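Local coordinates for protein F420-reducing hydrogenase, subunit beta (PDB 4OMF) that probably passes electrons between an iron-sulfur cluster and coenzyme F420 through its bound FAD, as the beta subunit of F420-reducing hydrogenase, at residues 209-221 with 240-254. Residues are numbered along the deposited sequence; the frame is centred on the assembly and turned at random.
Sequences SVGSPDGWSTVIT and ETKPIEEVKPGLGLL. With FAD (flavin-adenine dinucleotide), chain R.
Trp216 meets Glu240 and Lys242 where the connection between strands 205-208 and 217-221, neighbours in the mixed sheet, packs against the edge strand 239-243 and the start of helix 251-275. Strand 8-14 lies between 217-221 and 239-243, and Arg13 on it also touches Trp216. The six-membered end of the indole does the work. CH2 lies 3.5 Å from Glu240 CD, with the carboxylate at the ring edge and its plane turned 70° from that of the indole. Lys242 runs crosswise over one face and sets CE 3.6 Å from CH2. The extended Lys242 chain reaches across the face, while Glu240, also extended beyond CG, brings its carboxylate to the edge at CH2. Replacing Trp216 with alanine would probably leave the Lys242 chain without a flat surface to lie on and free to turn.

Further along, Val247 CG1 is wedged against Pro213 CD at 3.5 Å, tighter than usual for two carbons. Thr218 turns its methyl to the apolar side. CG2 touches Ile244 CD1, the two side chains crossing at about a right angle, and meets Leu254 CD2 tip to tip. Its hydroxyl gives a proton to Val210 O from above the carbonyl plane, bracing the Ser209-Ser212 type II turn.

Val210 divides its branches between helix and flavin. CG1, anti to the backbone N (chi1 173°), lies 3.9 Å from both Leu253 CG and Leu254 CD1. CG2 faces the flavin, whose O2 accepts hydrogen bonds from the backbone N-H groups of Ser209 and Val210. The packing thus ties the flavin-binding turn to the C-terminal helix.

At Gly211 and Gly250 the backbone angles would press a CB against the preceding carbonyl O, which suits glycine. At the helix N-cap, Gly250 N donates to Gly211 O over 2.8 Å, tilted 30° from the carbonyl plane.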
loop_
_atom_site.group_PDB
_atom_site.type_symbol
_atom_site.label_atom_id
_atom_site.label_comp_id
_atom_site.label_asym_id
_atom_site.label_seq_id
_atom_site.Cartn_x
_atom_site.Cartn_y
_atom_site.Cartn_z
ATOM N N SER C 209 12.560 -23.300 32.998
ATOM C CA SER C 209 12.294 -23.853 34.322
ATOM C C SER C 209 12.241 -25.366 34.295
ATOM O O SER C 209 12.589 -26.022 35.280
ATOM C CB SER C 209 10.974 -23.314 34.889
ATOM O OG SER C 209 9.895 -23.646 34.029
ATOM N N VAL C 210 11.775 -25.923 33.181
ATOM C CA VAL C 210 11.497 -27.359 33.124
ATOM C C VAL C 210 12.733 -28.211 33.386
ATOM O O VAL C 210 13.786 -28.007 32.784
ATOM C CB VAL C 210 10.879 -27.741 31.775
ATOM C CG1 VAL C 210 10.757 -29.255 31.646
ATOM C CG2 VAL C 210 9.515 -27.071 31.644
ATOM N N GLY C 211 12.596 -29.161 34.312
ATOM C CA GLY C 211 13.679 -30.081 34.638
ATOM C C GLY C 211 14.320 -29.702 35.960
ATOM O O GLY C 211 15.022 -30.501 36.578
ATOM N N SER C 212 14.039 -28.478 36.409
ATOM C CA SER C 212 14.606 -27.943 37.650
ATOM C C SER C 212 13.514 -27.625 38.671
ATOM O O SER C 212 12.371 -27.359 38.300
ATOM C CB SER C 212 15.431 -26.673 37.367
ATOM O OG SER C 212 16.685 -26.988 36.785
ATOM N N PRO C 213 13.876 -27.633 39.963
ATOM C CA PRO C 213 12.938 -27.239 41.020
ATOM C C PRO C 213 12.679 -25.735 41.019
ATOM O O PRO C 213 13.357 -24.979 40.315
ATOM C CB PRO C 213 13.643 -27.687 42.308
ATOM C CG PRO C 213 15.090 -27.712 41.959
ATOM C CD PRO C 213 15.179 -28.065 40.505
ATOM N N ASP C 214 11.677 -25.315 41.782
ATOM C CA ASP C 214 11.272 -23.914 41.822
ATOM C C ASP C 214 12.422 -22.993 42.218
ATOM O O ASP C 214 13.125 -23.247 43.191
ATOM C CB ASP C 214 10.101 -23.729 42.791
ATOM C CG ASP C 214 8.798 -24.277 42.237
ATOM O OD1 ASP C 214 8.492 -23.996 41.060
ATOM O OD2 ASP C 214 8.090 -24.996 42.973
ATOM N N GLY C 215 12.622 -21.932 41.446
ATOM C CA GLY C 215 13.661 -20.963 41.757
ATOM C C GLY C 215 14.994 -21.338 41.143
ATOM O O GLY C 215 16.007 -20.655 41.343
ATOM N N TRP C 216 14.994 -22.436 40.399
ATOM C CA TRP C 216 16.183 -22.891 39.684
ATOM C C TRP C 216 15.865 -23.024 38.211
ATOM O O TRP C 216 14.686 -23.060 37.815
ATOM C CB TRP C 216 16.674 -24.233 40.225
ATOM C CG TRP C 216 17.253 -24.158 41.593
ATOM C CD1 TRP C 216 16.569 -24.030 42.769
ATOM C CD2 TRP C 216 18.642 -24.220 41.935
ATOM N NE1 TRP C 216 17.450 -24.005 43.824
ATOM C CE2 TRP C 216 18.729 -24.121 43.340
ATOM C CE3 TRP C 216 19.824 -24.345 41.189
ATOM C CZ2 TRP C 216 19.950 -24.150 44.017
ATOM C CZ3 TRP C 216 21.038 -24.371 41.866
ATOM C CH2 TRP C 216 21.088 -24.273 43.267
ATOM N N SER C 217 16.912 -23.086 37.397
ATOM C CA SER C 217 16.754 -23.166 35.936
ATOM C C SER C 217 17.598 -24.275 35.336
ATOM O O SER C 217 18.698 -24.541 35.816
ATOM C CB SER C 217 17.158 -21.861 35.260
ATOM O OG SER C 217 16.294 -20.800 35.590
ATOM N N THR C 218 17.103 -24.875 34.257
ATOM C CA THR C 218 17.873 -25.835 33.475
ATOM C C THR C 218 18.592 -25.081 32.362
ATOM O O THR C 218 17.955 -24.444 31.515
ATOM C CB THR C 218 16.972 -26.929 32.898
ATOM O OG1 THR C 218 16.252 -27.563 33.969
ATOM C CG2 THR C 218 17.791 -27.954 32.139
ATOM N N VAL C 219 19.925 -25.125 32.401
ATOM C CA VAL C 219 20.768 -24.288 31.542
ATOM C C VAL C 219 21.576 -25.141 30.573
ATOM O O VAL C 219 22.409 -25.944 30.985
ATOM C CB VAL C 219 21.754 -23.438 32.378
ATOM C CG1 VAL C 219 22.615 -22.554 31.477
ATOM C CG2 VAL C 219 21.005 -22.591 33.393
ATOM N N ILE C 220 21.332 -24.936 29.290
ATOM C CA ILE C 220 21.982 -25.706 28.235
ATOM C C ILE C 220 22.972 -24.802 27.510
ATOM O O ILE C 220 22.549 -23.852 26.851
ATOM C CB ILE C 220 20.940 -26.226 27.231
ATOM C CG1 ILE C 220 19.946 -27.172 27.914
ATOM C CG2 ILE C 220 21.631 -26.931 26.072
ATOM C CD1 ILE C 220 18.722 -27.465 27.053
ATOM N N THR C 221 24.277 -25.053 27.644
ATOM C CA THR C 221 25.246 -24.258 26.884
ATOM C C THR C 221 25.478 -24.939 25.540
ATOM O O THR C 221 25.494 -26.161 25.461
ATOM C CB THR C 221 26.599 -24.068 27.627
ATOM O OG1 THR C 221 27.117 -25.334 28.014
ATOM C CG2 THR C 221 26.409 -23.219 28.877
ATOM N N GLU C 240 25.177 -20.419 41.132
ATOM C CA GLU C 240 25.348 -21.715 41.780
ATOM C C GLU C 240 24.814 -22.760 40.802
ATOM O O GLU C 240 23.764 -22.547 40.195
ATOM C CB GLU C 240 24.584 -21.756 43.117
ATOM C CG GLU C 240 24.768 -23.015 43.962
ATOM C CD GLU C 240 23.784 -23.080 45.142
ATOM O OE1 GLU C 240 23.077 -22.071 45.393
ATOM O OE2 GLU C 240 23.709 -24.146 45.801
ATOM N N THR C 241 25.532 -23.872 40.620
ATOM C CA THR C 241 25.078 -24.910 39.682
ATOM C C THR C 241 25.116 -26.312 40.285
ATOM O O THR C 241 25.918 -26.598 41.176
ATOM C CB THR C 241 25.928 -24.936 38.373
ATOM O OG1 THR C 241 27.240 -25.457 38.640
ATOM C CG2 THR C 241 26.049 -23.552 37.790
ATOM N N LYS C 242 24.243 -27.179 39.778
ATOM C CA LYS C 242 24.233 -28.604 40.113
ATOM C C LYS C 242 24.159 -29.415 38.814
ATOM O O LYS C 242 23.464 -29.007 37.873
ATOM C CB LYS C 242 23.036 -28.947 41.018
ATOM C CG LYS C 242 22.828 -28.002 42.206
ATOM C CD LYS C 242 21.613 -28.384 43.079
ATOM C CE LYS C 242 21.649 -27.626 44.411
ATOM N NZ LYS C 242 20.501 -27.928 45.310
ATOM N N PRO C 243 24.862 -30.563 38.748
ATOM C CA PRO C 243 24.663 -31.465 37.604
ATOM C C PRO C 243 23.181 -31.790 37.426
ATOM O O PRO C 243 22.490 -32.053 38.412
ATOM C CB PRO C 243 25.465 -32.715 37.993
ATOM C CG PRO C 243 26.520 -32.200 38.907
ATOM C CD PRO C 243 25.872 -31.082 39.688
ATOM N N ILE C 244 22.697 -31.741 36.189
ATOM C CA ILE C 244 21.279 -31.940 35.931
ATOM C C ILE C 244 20.834 -33.370 36.297
ATOM O O ILE C 244 19.667 -33.592 36.604
ATOM C CB ILE C 244 20.928 -31.624 34.452
ATOM C CG1 ILE C 244 19.425 -31.390 34.291
ATOM C CG2 ILE C 244 21.432 -32.708 33.517
ATOM C CD1 ILE C 244 18.884 -30.202 35.089
ATOM N N GLU C 245 21.765 -34.325 36.308
ATOM C CA GLU C 245 21.410 -35.711 36.627
ATOM C C GLU C 245 21.055 -35.865 38.107
ATOM O O GLU C 245 20.422 -36.845 38.499
ATOM C CB GLU C 245 22.545 -36.677 36.254
ATOM C CG GLU C 245 23.512 -36.988 37.391
ATOM C CD GLU C 245 23.475 -38.457 37.849
ATOM O OE1 GLU C 245 23.937 -38.749 38.979
ATOM O OE2 GLU C 245 22.998 -39.326 37.083
ATOM N N GLU C 246 21.448 -34.885 38.918
ATOM C CA GLU C 246 21.273 -34.961 40.365
ATOM C C GLU C 246 20.048 -34.187 40.833
ATOM O O GLU C 246 19.781 -34.081 42.028
ATOM C CB GLU C 246 22.524 -34.436 41.070
ATOM C CG GLU C 246 23.804 -35.171 40.681
ATOM C CD GLU C 246 25.039 -34.656 41.413
ATOM O OE1 GLU C 246 24.925 -33.678 42.185
ATOM O OE2 GLU C 246 26.130 -35.238 41.210
ATOM N N VAL C 247 19.293 -33.665 39.876
ATOM C CA VAL C 247 18.192 -32.758 40.159
ATOM C C VAL C 247 16.849 -33.357 39.739
ATOM O O VAL C 247 16.801 -34.117 38.776
ATOM C CB VAL C 247 18.446 -31.408 39.434
ATOM C CG1 VAL C 247 17.173 -30.608 39.248
ATOM C CG2 VAL C 247 19.509 -30.615 40.179
ATOM N N LYS C 248 15.780 -33.034 40.475
ATOM C CA LYS C 248 14.418 -33.446 40.138
ATOM C C LYS C 248 13.604 -32.250 39.638
ATOM O O LYS C 248 13.777 -31.138 40.139
ATOM C CB LYS C 248 13.705 -34.062 41.347
ATOM C CG LYS C 248 14.411 -35.234 42.002
ATOM C CD LYS C 248 13.911 -36.561 41.457
ATOM C CE LYS C 248 14.688 -36.988 40.209
ATOM N NZ LYS C 248 16.107 -37.335 40.527
ATOM N N PRO C 249 12.701 -32.470 38.663
ATOM C CA PRO C 249 12.423 -33.725 37.945
ATOM C C PRO C 249 13.558 -34.198 37.036
ATOM O O PRO C 249 13.668 -35.396 36.768
ATOM C CB PRO C 249 11.178 -33.388 37.110
ATOM C CG PRO C 249 11.133 -31.900 37.053
ATOM C CD PRO C 249 11.709 -31.428 38.339
ATOM N N GLY C 250 14.393 -33.276 36.571
ATOM C CA GLY C 250 15.546 -33.669 35.786
ATOM C C GLY C 250 15.296 -33.693 34.290
ATOM O O GLY C 250 14.254 -33.234 33.804
ATOM N N LEU C 251 16.268 -34.240 33.565
ATOM C CA LEU C 251 16.305 -34.185 32.108
ATOM C C LEU C 251 15.193 -34.988 31.423
ATOM O O LEU C 251 14.804 -34.680 30.294
ATOM C CB LEU C 251 17.672 -34.678 31.626
ATOM C CG LEU C 251 18.176 -34.218 30.261
ATOM C CD1 LEU C 251 18.125 -32.695 30.158
ATOM C CD2 LEU C 251 19.598 -34.733 30.025
ATOM N N GLY C 252 14.690 -36.014 32.100
ATOM C CA GLY C 252 13.646 -36.854 31.535
ATOM C C GLY C 252 12.399 -36.062 31.171
ATOM O O GLY C 252 11.770 -36.296 30.130
ATOM N N LEU C 253 12.032 -35.113 32.025
ATOM C CA LEU C 253 10.825 -34.333 31.781
ATOM C C LEU C 253 11.063 -33.364 30.629
ATOM O O LEU C 253 10.197 -33.173 29.789
ATOM C CB LEU C 253 10.393 -33.576 33.040
ATOM C CG LEU C 253 9.216 -32.608 32.893
ATOM C CD1 LEU C 253 7.954 -33.326 32.392
ATOM C CD2 LEU C 253 8.939 -31.850 34.195
ATOM N N LEU C 254 12.252 -32.772 30.593
ATOM C CA LEU C 254 12.616 -31.859 29.515
ATOM C C LEU C 254 12.565 -32.595 28.176
ATOM O O LEU C 254 11.977 -32.113 27.211
ATOM C CB LEU C 254 14.010 -31.258 29.757
ATOM C CG LEU C 254 14.432 -30.105 28.840
ATOM C CD1 LEU C 254 13.417 -28.968 28.864
ATOM C CD2 LEU C 254 15.808 -29.586 29.227
HETATM P PA FAD R . 14.675 -13.548 34.282
HETATM O O1A FAD R . 13.325 -13.591 34.949
HETATM O O2A FAD R . 15.923 -13.091 34.980
HETATM O O5B FAD R . 14.524 -12.655 32.972
HETATM C C5B FAD R . 13.489 -13.059 32.064
HETATM C C4B FAD R . 13.854 -12.514 30.682
HETATM O O4B FAD R . 12.876 -12.947 29.735
HETATM C C3B FAD R . 13.845 -10.990 30.698
HETATM O O3B FAD R . 15.036 -10.449 30.106
HETATM C C2B FAD R . 12.639 -10.643 29.837
HETATM O O2B FAD R . 12.878 -9.441 29.088
HETATM C C1B FAD R . 12.487 -11.848 28.928
HETATM N N9A FAD R . 11.081 -11.995 28.512
HETATM C C8A FAD R . 10.019 -12.048 29.336
HETATM N N7A FAD R . 8.875 -12.202 28.630
HETATM C C5A FAD R . 9.232 -12.250 27.316
HETATM C C6A FAD R . 8.510 -12.378 26.030
HETATM N N6A FAD R . 7.155 -12.477 25.985
HETATM N N1A FAD R . 9.253 -12.395 24.911
HETATM C C2A FAD R . 10.596 -12.260 24.923
HETATM N N3A FAD R . 11.326 -12.126 26.056
HETATM C C4A FAD R . 10.687 -12.117 27.253
HETATM N N1 FAD R . 10.059 -21.967 30.203
HETATM C C2 FAD R . 10.020 -23.356 30.122
HETATM O O2 FAD R . 10.718 -24.024 30.912
HETATM N N3 FAD R . 9.175 -23.956 29.198
HETATM C C4 FAD R . 8.417 -23.196 28.331
HETATM O O4 FAD R . 7.698 -23.777 27.488
HETATM C C4X FAD R . 7.963 -21.920 28.836
HETATM N N5 FAD R . 7.052 -21.171 27.933
HETATM C C5X FAD R . 7.525 -19.807 27.664
HETATM C C6 FAD R . 6.728 -19.077 26.767
HETATM C C7 FAD R . 6.947 -17.705 26.597
HETATM C C7M FAD R . 6.097 -16.908 25.617
HETATM C C8 FAD R . 7.951 -17.093 27.346
HETATM C C8M FAD R . 8.282 -15.616 27.257
HETATM C C9 FAD R . 8.745 -17.818 28.260
HETATM C C9A FAD R . 8.474 -19.171 28.495
HETATM N N10 FAD R . 9.329 -19.930 29.335
HETATM C C10 FAD R . 9.034 -21.247 29.633
HETATM C "C1'" FAD R . 10.596 -19.411 29.887
HETATM C "C2'" FAD R . 10.485 -18.848 31.280
HETATM O "O2'" FAD R . 9.227 -18.538 31.671
HETATM C "C3'" FAD R . 11.463 -17.966 31.570
HETATM O "O3'" FAD R . 11.329 -16.775 30.937
HETATM C "C4'" FAD R . 12.884 -18.503 31.603
HETATM O "O4'" FAD R . 13.005 -19.659 32.458
HETATM C "C5'" FAD R . 13.872 -17.413 32.033
HETATM O "O5'" FAD R . 13.777 -17.206 33.434
HETATM P P FAD R . 14.945 -16.472 34.244
HETATM O O1P FAD R . 16.239 -17.147 33.845
HETATM O O2P FAD R . 14.592 -16.420 35.701
HETATM O O3P FAD R . 14.949 -14.985 33.580
#